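Local atomic coordinates of particle-associated glycoside hydrolase (Acinetobacter phage Fri1, PDB entry 6C72), a protein that probably degrades the capsular polysaccharide of Acinetobacter baumannii as the trimeric tailspike depolymerase of the phage, opening the way for virus entry. Residues Q129-A141 and T179-P193. Residues are numbered along the deposited sequence; the frame is centred on the assembly and turned at random.
Sequences QLPKGHIYAKAMA and TFWHSSDGSQVYLVP. With ZN (zinc ion), chain D.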
ATOM      1  N   GLN A 129      16.755   6.732  30.029  1.00 31.61           N
ATOM      2  CA  GLN A 129      18.005   6.593  29.297  1.00 32.10           C
ATOM      3  C   GLN A 129      18.904   5.604  30.025  1.00 30.51           C
ATOM      4  O   GLN A 129      19.123   5.730  31.237  1.00 29.95           O
ATOM      5  CB  GLN A 129      18.700   7.951  29.168  1.00 33.48           C
ATOM      6  CG  GLN A 129      20.023   7.914  28.437  1.00 34.05           C
ATOM      7  CD  GLN A 129      19.860   7.629  26.943  1.00 34.04           C
ATOM      8  OE1 GLN A 129      19.047   8.264  26.257  1.00 34.34           O
ATOM      9  NE2 GLN A 129      20.632   6.670  26.434  1.00 33.53           N
ATOM     10  N   LEU A 130      19.375   4.626  29.317  1.00 28.20           N
ATOM     11  CA  LEU A 130      20.368   3.726  29.876  1.00 28.21           C
ATOM     12  C   LEU A 130      21.754   4.145  29.415  1.00 28.69           C
ATOM     13  O   LEU A 130      21.907   4.669  28.312  1.00 28.76           O
ATOM     14  CB  LEU A 130      20.127   2.276  29.452  1.00 27.53           C
ATOM     15  CG  LEU A 130      18.782   1.708  29.874  1.00 27.28           C
ATOM     16  CD1 LEU A 130      18.639   0.256  29.453  1.00 26.91           C
ATOM     17  CD2 LEU A 130      18.586   1.883  31.381  1.00 27.83           C
ATOM     18  N   PRO A 131      22.784   3.969  30.224  1.00 29.28           N
ATOM     19  CA  PRO A 131      24.146   4.269  29.778  1.00 29.90           C
ATOM     20  C   PRO A 131      24.693   3.103  28.964  1.00 29.28           C
ATOM     21  O   PRO A 131      24.054   2.080  28.787  1.00 28.48           O
ATOM     22  CB  PRO A 131      24.907   4.426  31.096  1.00 30.97           C
ATOM     23  CG  PRO A 131      24.242   3.423  31.981  1.00 30.61           C
ATOM     24  CD  PRO A 131      22.766   3.454  31.605  1.00 29.68           C
ATOM     25  N   LYS A 132      25.921   3.254  28.505  1.00 30.98           N
ATOM     26  CA  LYS A 132      26.630   2.117  27.944  1.00 30.47           C
ATOM     27  C   LYS A 132      26.942   1.106  29.049  1.00 29.61           C
ATOM     28  O   LYS A 132      26.940   1.425  30.239  1.00 30.35           O
ATOM     29  CB  LYS A 132      27.924   2.574  27.269  1.00 31.95           C
ATOM     30  CG  LYS A 132      27.699   3.457  26.049  1.00 33.34           C
ATOM     31  CD  LYS A 132      28.965   3.636  25.261  1.00 34.20           C
ATOM     32  CE  LYS A 132      29.883   4.619  25.940  1.00 34.03           C
ATOM     33  NZ  LYS A 132      31.182   4.613  25.245  1.00 33.79           N
ATOM     34  N   GLY A 133      27.184  -0.129  28.639  1.00 32.79           N
ATOM     35  CA  GLY A 133      27.564  -1.196  29.542  1.00 31.65           C
ATOM     36  C   GLY A 133      26.585  -2.355  29.482  1.00 30.00           C
ATOM     37  O   GLY A 133      25.546  -2.300  28.823  1.00 29.38           O
ATOM     38  N   HIS A 134      26.959  -3.425  30.185  1.00 31.79           N
ATOM     39  CA  HIS A 134      26.078  -4.573  30.371  1.00 30.78           C
ATOM     40  C   HIS A 134      25.235  -4.338  31.614  1.00 30.26           C
ATOM     41  O   HIS A 134      25.760  -3.946  32.662  1.00 30.69           O
ATOM     42  CB  HIS A 134      26.871  -5.873  30.489  1.00 31.31           C
ATOM     43  CG  HIS A 134      27.505  -6.308  29.201  1.00 31.84           C
ATOM     44  ND1 HIS A 134      26.970  -7.292  28.399  1.00 31.72           N
ATOM     45  CD2 HIS A 134      28.609  -5.858  28.554  1.00 32.76           C
ATOM     46  CE1 HIS A 134      27.733  -7.453  27.332  1.00 32.43           C
ATOM     47  NE2 HIS A 134      28.728  -6.588  27.397  1.00 33.06           N
ATOM     48  N   ILE A 135      23.928  -4.532  31.478  1.00 33.79           N
ATOM     49  CA  ILE A 135      22.968  -4.270  32.539  1.00 33.51           C
ATOM     50  C   ILE A 135      22.117  -5.518  32.713  1.00 33.72           C
ATOM     51  O   ILE A 135      21.426  -5.937  31.775  1.00 33.64           O
ATOM     52  CB  ILE A 135      22.089  -3.054  32.214  1.00 33.06           C
ATOM     53  CG1 ILE A 135      22.967  -1.830  31.951  1.00 33.79           C
ATOM     54  CG2 ILE A 135      21.127  -2.776  33.351  1.00 32.99           C
ATOM     55  CD1 ILE A 135      22.213  -0.643  31.416  1.00 34.07           C
ATOM     56  N   TYR A 136      22.164  -6.114  33.902  1.00 33.02           N
ATOM     57  CA  TYR A 136      21.289  -7.231  34.252  1.00 33.87           C
ATOM     58  C   TYR A 136      20.147  -6.649  35.070  1.00 33.87           C
ATOM     59  O   TYR A 136      20.302  -6.372  36.262  1.00 34.07           O
ATOM     60  CB  TYR A 136      22.038  -8.307  35.026  1.00 34.87           C
ATOM     61  CG  TYR A 136      23.128  -9.012  34.239  1.00 35.20           C
ATOM     62  CD1 TYR A 136      22.856 -10.172  33.519  1.00 36.03           C
ATOM     63  CD2 TYR A 136      24.436  -8.531  34.238  1.00 34.97           C
ATOM     64  CE1 TYR A 136      23.846 -10.831  32.814  1.00 36.50           C
ATOM     65  CE2 TYR A 136      25.432  -9.180  33.528  1.00 35.50           C
ATOM     66  CZ  TYR A 136      25.133 -10.330  32.819  1.00 36.21           C
ATOM     67  OH  TYR A 136      26.126 -10.987  32.125  1.00 36.90           O
ATOM     68  N   ALA A 137      18.996  -6.469  34.427  1.00 33.91           N
ATOM     69  CA  ALA A 137      17.862  -5.824  35.073  1.00 34.05           C
ATOM     70  C   ALA A 137      16.615  -5.986  34.224  1.00 34.61           C
ATOM     71  O   ALA A 137      16.508  -5.368  33.160  1.00 33.88           O
ATOM     72  CB  ALA A 137      18.137  -4.337  35.295  1.00 32.99           C
ATOM     73  N   LYS A 138      15.654  -6.780  34.685  1.00 32.72           N
ATOM     74  CA  LYS A 138      14.428  -6.955  33.926  1.00 33.69           C
ATOM     75  C   LYS A 138      13.458  -5.852  34.306  1.00 33.54           C
ATOM     76  O   LYS A 138      13.463  -5.369  35.434  1.00 33.30           O
ATOM     77  CB  LYS A 138      13.810  -8.339  34.145  1.00 35.47           C
ATOM     78  CG  LYS A 138      13.311  -8.636  35.506  1.00 36.33           C
ATOM     79  CD  LYS A 138      12.738 -10.048  35.541  1.00 38.10           C
ATOM     80  CE  LYS A 138      12.034 -10.324  36.863  1.00 39.20           C
ATOM     81  NZ  LYS A 138      11.233 -11.588  36.805  1.00 40.82           N
ATOM     82  N   ALA A 139      12.681  -5.407  33.337  1.00 31.95           N
ATOM     83  CA  ALA A 139      11.818  -4.253  33.515  1.00 31.83           C
ATOM     84  C   ALA A 139      10.422  -4.569  33.016  1.00 33.49           C
ATOM     85  O   ALA A 139      10.240  -5.248  31.997  1.00 34.25           O
ATOM     86  CB  ALA A 139      12.358  -3.019  32.788  1.00 30.20           C
ATOM     87  N   MET A 140       9.449  -4.090  33.763  1.00 36.11           N
ATOM     88  CA  MET A 140       8.065  -4.097  33.341  1.00 37.29           C
ATOM     89  C   MET A 140       7.797  -2.739  32.703  1.00 37.05           C
ATOM     90  O   MET A 140       8.014  -1.703  33.342  1.00 36.32           O
ATOM     91  CB  MET A 140       7.162  -4.360  34.545  1.00 38.00           C
ATOM     92  CG  MET A 140       5.715  -4.594  34.252  1.00 38.94           C
ATOM     93  SD  MET A 140       4.792  -5.092  35.742  1.00 39.82           S
ATOM     94  CE  MET A 140       5.858  -6.392  36.366  1.00 40.10           C
ATOM     95  N   ALA A 141       7.417  -2.743  31.423  1.00 31.34           N
ATOM     96  CA  ALA A 141       7.101  -1.497  30.738  1.00 30.67           C
ATOM     97  C   ALA A 141       5.873  -0.837  31.364  1.00 31.19           C
ATOM     98  O   ALA A 141       4.969  -1.503  31.891  1.00 31.92           O
ATOM     99  CB  ALA A 141       6.861  -1.750  29.246  1.00 30.51           C
ATOM    100  N   THR A 179      24.853  -0.256  24.769  1.00 31.57           N
ATOM    101  CA  THR A 179      24.046  -0.752  25.870  1.00 31.61           C
ATOM    102  C   THR A 179      23.681  -2.203  25.584  1.00 31.96           C
ATOM    103  O   THR A 179      23.122  -2.505  24.524  1.00 32.01           O
ATOM    104  CB  THR A 179      22.792   0.104  26.043  1.00 31.32           C
ATOM    105  OG1 THR A 179      23.171   1.465  26.261  1.00 31.14           O
ATOM    106  CG2 THR A 179      21.956  -0.385  27.236  1.00 31.39           C
ATOM    107  N   PHE A 180      24.004  -3.098  26.520  1.00 30.72           N
ATOM    108  CA  PHE A 180      23.670  -4.516  26.405  1.00 30.59           C
ATOM    109  C   PHE A 180      22.759  -4.893  27.567  1.00 30.86           C
ATOM    110  O   PHE A 180      23.214  -5.019  28.714  1.00 31.90           O
ATOM    111  CB  PHE A 180      24.927  -5.386  26.389  1.00 31.43           C
ATOM    112  CG  PHE A 180      25.846  -5.085  25.246  1.00 31.26           C
ATOM    113  CD1 PHE A 180      25.646  -5.680  24.007  1.00 30.55           C
ATOM    114  CD2 PHE A 180      26.928  -4.219  25.409  1.00 31.90           C
ATOM    115  CE1 PHE A 180      26.495  -5.398  22.949  1.00 30.46           C
ATOM    116  CE2 PHE A 180      27.778  -3.934  24.357  1.00 31.77           C
ATOM    117  CZ  PHE A 180      27.573  -4.523  23.135  1.00 31.06           C
ATOM    118  N   TRP A 181      21.491  -5.142  27.257  1.00 30.00           N
ATOM    119  CA  TRP A 181      20.444  -5.266  28.267  1.00 30.12           C
ATOM    120  C   TRP A 181      20.114  -6.744  28.467  1.00 30.24           C
ATOM    121  O   TRP A 181      19.613  -7.408  27.550  1.00 29.51           O
ATOM    122  CB  TRP A 181      19.228  -4.460  27.829  1.00 29.21           C
ATOM    123  CG  TRP A 181      18.180  -4.273  28.865  1.00 29.41           C
ATOM    124  CD1 TRP A 181      18.252  -4.606  30.175  1.00 30.34           C
ATOM    125  CD2 TRP A 181      16.875  -3.718  28.660  1.00 28.74           C
ATOM    126  NE1 TRP A 181      17.081  -4.292  30.806  1.00 30.28           N
ATOM    127  CE2 TRP A 181      16.218  -3.739  29.899  1.00 29.31           C
ATOM    128  CE3 TRP A 181      16.198  -3.213  27.541  1.00 27.82           C
ATOM    129  CZ2 TRP A 181      14.906  -3.277  30.061  1.00 28.97           C
ATOM    130  CZ3 TRP A 181      14.897  -2.751  27.701  1.00 27.51           C
ATOM    131  CH2 TRP A 181      14.266  -2.787  28.952  1.00 28.08           C
ATOM    132  N   HIS A 182      20.421  -7.260  29.655  1.00 31.26           N
ATOM    133  CA  HIS A 182      20.135  -8.633  30.039  1.00 31.58           C
ATOM    134  C   HIS A 182      19.017  -8.645  31.065  1.00 31.69           C
ATOM    135  O   HIS A 182      18.671  -7.619  31.650  1.00 31.80           O
ATOM    136  CB  HIS A 182      21.343  -9.339  30.665  1.00 32.86           C
ATOM    137  CG  HIS A 182      22.630  -9.202  29.912  1.00 33.09           C
ATOM    138  ND1 HIS A 182      23.300 -10.288  29.392  1.00 33.43           N
ATOM    139  CD2 HIS A 182      23.411  -8.124  29.662  1.00 33.17           C
ATOM    140  CE1 HIS A 182      24.426  -9.882  28.833  1.00 33.69           C
ATOM    141  NE2 HIS A 182      24.510  -8.573  28.975  1.00 33.50           N
ATOM    142  N   SER A 183      18.493  -9.838  31.311  1.00 31.79           N
ATOM    143  CA  SER A 183      17.525 -10.067  32.369  1.00 32.09           C
ATOM    144  C   SER A 183      18.219 -10.592  33.619  1.00 33.52           C
ATOM    145  O   SER A 183      19.334 -11.111  33.570  1.00 34.24           O
ATOM    146  CB  SER A 183      16.450 -11.057  31.922  1.00 31.41           C
ATOM    147  OG  SER A 183      15.536 -11.295  32.979  1.00 31.76           O
ATOM    148  N   SER A 184      17.531 -10.470  34.749  1.00 35.61           N
ATOM    149  CA  SER A 184      18.031 -11.007  36.005  1.00 35.83           C
ATOM    150  C   SER A 184      17.592 -12.443  36.266  1.00 36.71           C
ATOM    151  O   SER A 184      18.023 -13.018  37.273  1.00 37.06           O
ATOM    152  CB  SER A 184      17.591 -10.126  37.172  1.00 36.16           C
ATOM    153  OG  SER A 184      16.180 -10.041  37.243  1.00 35.49           O
ATOM    154  N   ASP A 185      16.748 -13.027  35.417  1.00 43.83           N
ATOM    155  CA  ASP A 185      16.343 -14.431  35.549  1.00 44.73           C
ATOM    156  C   ASP A 185      16.080 -14.999  34.150  1.00 45.16           C
ATOM    157  O   ASP A 185      16.536 -14.444  33.143  1.00 44.74           O
ATOM    158  CB  ASP A 185      15.123 -14.558  36.485  1.00 45.02           C
ATOM    159  CG  ASP A 185      13.872 -13.837  35.957  1.00 44.77           C
ATOM    160  OD1 ASP A 185      13.752 -13.581  34.735  1.00 44.63           O
ATOM    161  OD2 ASP A 185      12.990 -13.510  36.782  1.00 44.64           O
ATOM    162  N   GLY A 186      15.332 -16.106  34.085  1.00 34.78           N
ATOM    163  CA  GLY A 186      15.045 -16.811  32.855  1.00 35.25           C
ATOM    164  C   GLY A 186      13.757 -16.437  32.154  1.00 35.38           C
ATOM    165  O   GLY A 186      13.398 -17.089  31.168  1.00 35.81           O
ATOM    166  N   SER A 187      13.055 -15.401  32.612  1.00 37.13           N
ATOM    167  CA  SER A 187      11.747 -15.069  32.065  1.00 37.12           C
ATOM    168  C   SER A 187      11.878 -14.180  30.834  1.00 36.43           C
ATOM    169  O   SER A 187      11.945 -14.689  29.710  1.00 36.78           O
ATOM    170  CB  SER A 187      10.870 -14.420  33.145  1.00 36.66           C
ATOM    171  OG  SER A 187      11.547 -13.356  33.794  1.00 35.76           O
ATOM    172  N   GLN A 188      11.902 -12.861  31.020  1.00 32.66           N
ATOM    173  CA  GLN A 188      12.047 -11.939  29.900  1.00 31.85           C
ATOM    174  C   GLN A 188      12.854 -10.731  30.345  1.00 30.94           C
ATOM    175  O   GLN A 188      13.022 -10.484  31.542  1.00 30.83           O
ATOM    176  CB  GLN A 188      10.689 -11.500  29.332  1.00 31.25           C
ATOM    177  CG  GLN A 188       9.891 -10.548  30.205  1.00 30.29           C
ATOM    178  CD  GLN A 188       9.273 -11.252  31.404  1.00 30.93           C
ATOM    179  OE1 GLN A 188       8.690 -12.331  31.267  1.00 31.74           O
ATOM    180  NE2 GLN A 188       9.368 -10.630  32.580  1.00 30.59           N
ATOM    181  N   VAL A 189      13.367  -9.979  29.366  1.00 28.25           N
ATOM    182  CA  VAL A 189      14.066  -8.743  29.699  1.00 28.55           C
ATOM    183  C   VAL A 189      13.071  -7.607  29.887  1.00 28.21           C
ATOM    184  O   VAL A 189      13.076  -6.920  30.919  1.00 28.84           O
ATOM    185  CB  VAL A 189      15.103  -8.381  28.617  1.00 28.26           C
ATOM    186  CG1 VAL A 189      15.849  -7.106  29.007  1.00 28.66           C
ATOM    187  CG2 VAL A 189      16.082  -9.518  28.370  1.00 28.69           C
ATOM    188  N   TYR A 190      12.180  -7.427  28.910  1.00 27.89           N
ATOM    189  CA  TYR A 190      11.280  -6.279  28.826  1.00 27.74           C
ATOM    190  C   TYR A 190       9.852  -6.785  28.613  1.00 27.37           C
ATOM    191  O   TYR A 190       9.484  -7.188  27.506  1.00 26.64           O
ATOM    192  CB  TYR A 190      11.711  -5.357  27.689  1.00 27.19           C
ATOM    193  CG  TYR A 190      11.173  -3.945  27.761  1.00 27.45           C
ATOM    194  CD1 TYR A 190      10.791  -3.377  28.978  1.00 28.24           C
ATOM    195  CD2 TYR A 190      11.034  -3.177  26.593  1.00 27.74           C
ATOM    196  CE1 TYR A 190      10.315  -2.074  29.039  1.00 29.01           C
ATOM    197  CE2 TYR A 190      10.545  -1.872  26.636  1.00 29.24           C
ATOM    198  CZ  TYR A 190      10.192  -1.327  27.859  1.00 29.89           C
ATOM    199  OH  TYR A 190       9.717  -0.035  27.903  1.00 31.57           O
ATOM    200  N   LEU A 191       9.042  -6.767  29.663  1.00 30.49           N
ATOM    201  CA  LEU A 191       7.655  -7.213  29.599  1.00 30.79           C
ATOM    202  C   LEU A 191       6.723  -6.019  29.425  1.00 31.69           C
ATOM    203  O   LEU A 191       6.779  -5.058  30.198  1.00 32.28           O
ATOM    204  CB  LEU A 191       7.282  -7.997  30.856  1.00 30.86           C
ATOM    205  CG  LEU A 191       5.821  -8.433  31.010  1.00 31.34           C
ATOM    206  CD1 LEU A 191       5.414  -9.433  29.937  1.00 31.21           C
ATOM    207  CD2 LEU A 191       5.572  -8.974  32.413  1.00 31.49           C
ATOM    208  N   VAL A 192       5.876  -6.071  28.409  1.00 27.29           N
ATOM    209  CA  VAL A 192       4.894  -5.011  28.228  1.00 27.64           C
ATOM    210  C   VAL A 192       3.528  -5.560  28.621  1.00 28.01           C
ATOM    211  O   VAL A 192       2.864  -6.198  27.794  1.00 28.02           O
ATOM    212  CB  VAL A 192       4.887  -4.483  26.792  1.00 28.01           C
ATOM    213  CG1 VAL A 192       4.040  -3.240  26.717  1.00 29.58           C
ATOM    214  CG2 VAL A 192       6.317  -4.223  26.305  1.00 27.43           C
ATOM    215  N   PRO A 193       3.071  -5.328  29.855  1.00 31.65           N
ATOM    216  CA  PRO A 193       1.816  -5.930  30.320  1.00 31.88           C
ATOM    217  C   PRO A 193       0.634  -5.463  29.492  1.00 32.64           C
ATOM    218  O   PRO A 193       0.702  -4.468  28.769  1.00 33.24           O
ATOM    219  CB  PRO A 193       1.679  -5.430  31.767  1.00 32.19           C
ATOM    220  CG  PRO A 193       3.013  -4.997  32.157  1.00 31.91           C
ATOM    221  CD  PRO A 193       3.700  -4.502  30.893  1.00 31.85           C
TER
HETATM  222 ZN    ZN D 801      30.270  -6.355  26.157  1.00 35.61          ZN
HETATM  223  O   HOH W   1      10.616  -8.175  32.482  1.00 35.34           O
HETATM  224  O   HOH W   2      32.184  -7.303  26.438  1.00 36.49           O
HETATM  225  O   HOH W   3      29.591  -7.693  24.138  1.00 32.51           O
HETATM  226  O   HOH W   4      30.894  -4.468  26.322  1.00 31.53           O
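H134 meets F180 with a ring face and H182 with its edge, on one face of the paired strands. F180 lies against the H134 imidazole in an offset stack (planes at 14°), with F180 CB making a CH-pi contact over that face, 3.7 Å from the ring centroid. At the rim, H134 ND1 donates to H182 NE2 (2.8 Å), almost straight and within both ring planes, which fixes the rotation of both imidazoles; H134 NE2 binds a zinc ion at 2.0 Å, whose other ligands are three waters. H182 in turn lies over Y136 in a second offset stack, while H182 ND1 is held by S209 O and Y136 OH by E103 O. The strands run parallel, H134 beside F180 and Y136 beside H182, consistent with successive coils of the parallel beta-helix known from phage tailspikes. On the inward face W181, CG swung away from its own backbone N (chi1 -169°), reaches along the strand so that NE1 donates to A137 O (2.7 Å); L130 CD1 covers one indole face. In the loop that follows H182, D185 meets the extended K138 at about a right angle, K138 NZ reaching D185 OD2 on its syn side at 2.6 Å, with E160 of the second subunit as another carboxylate partner.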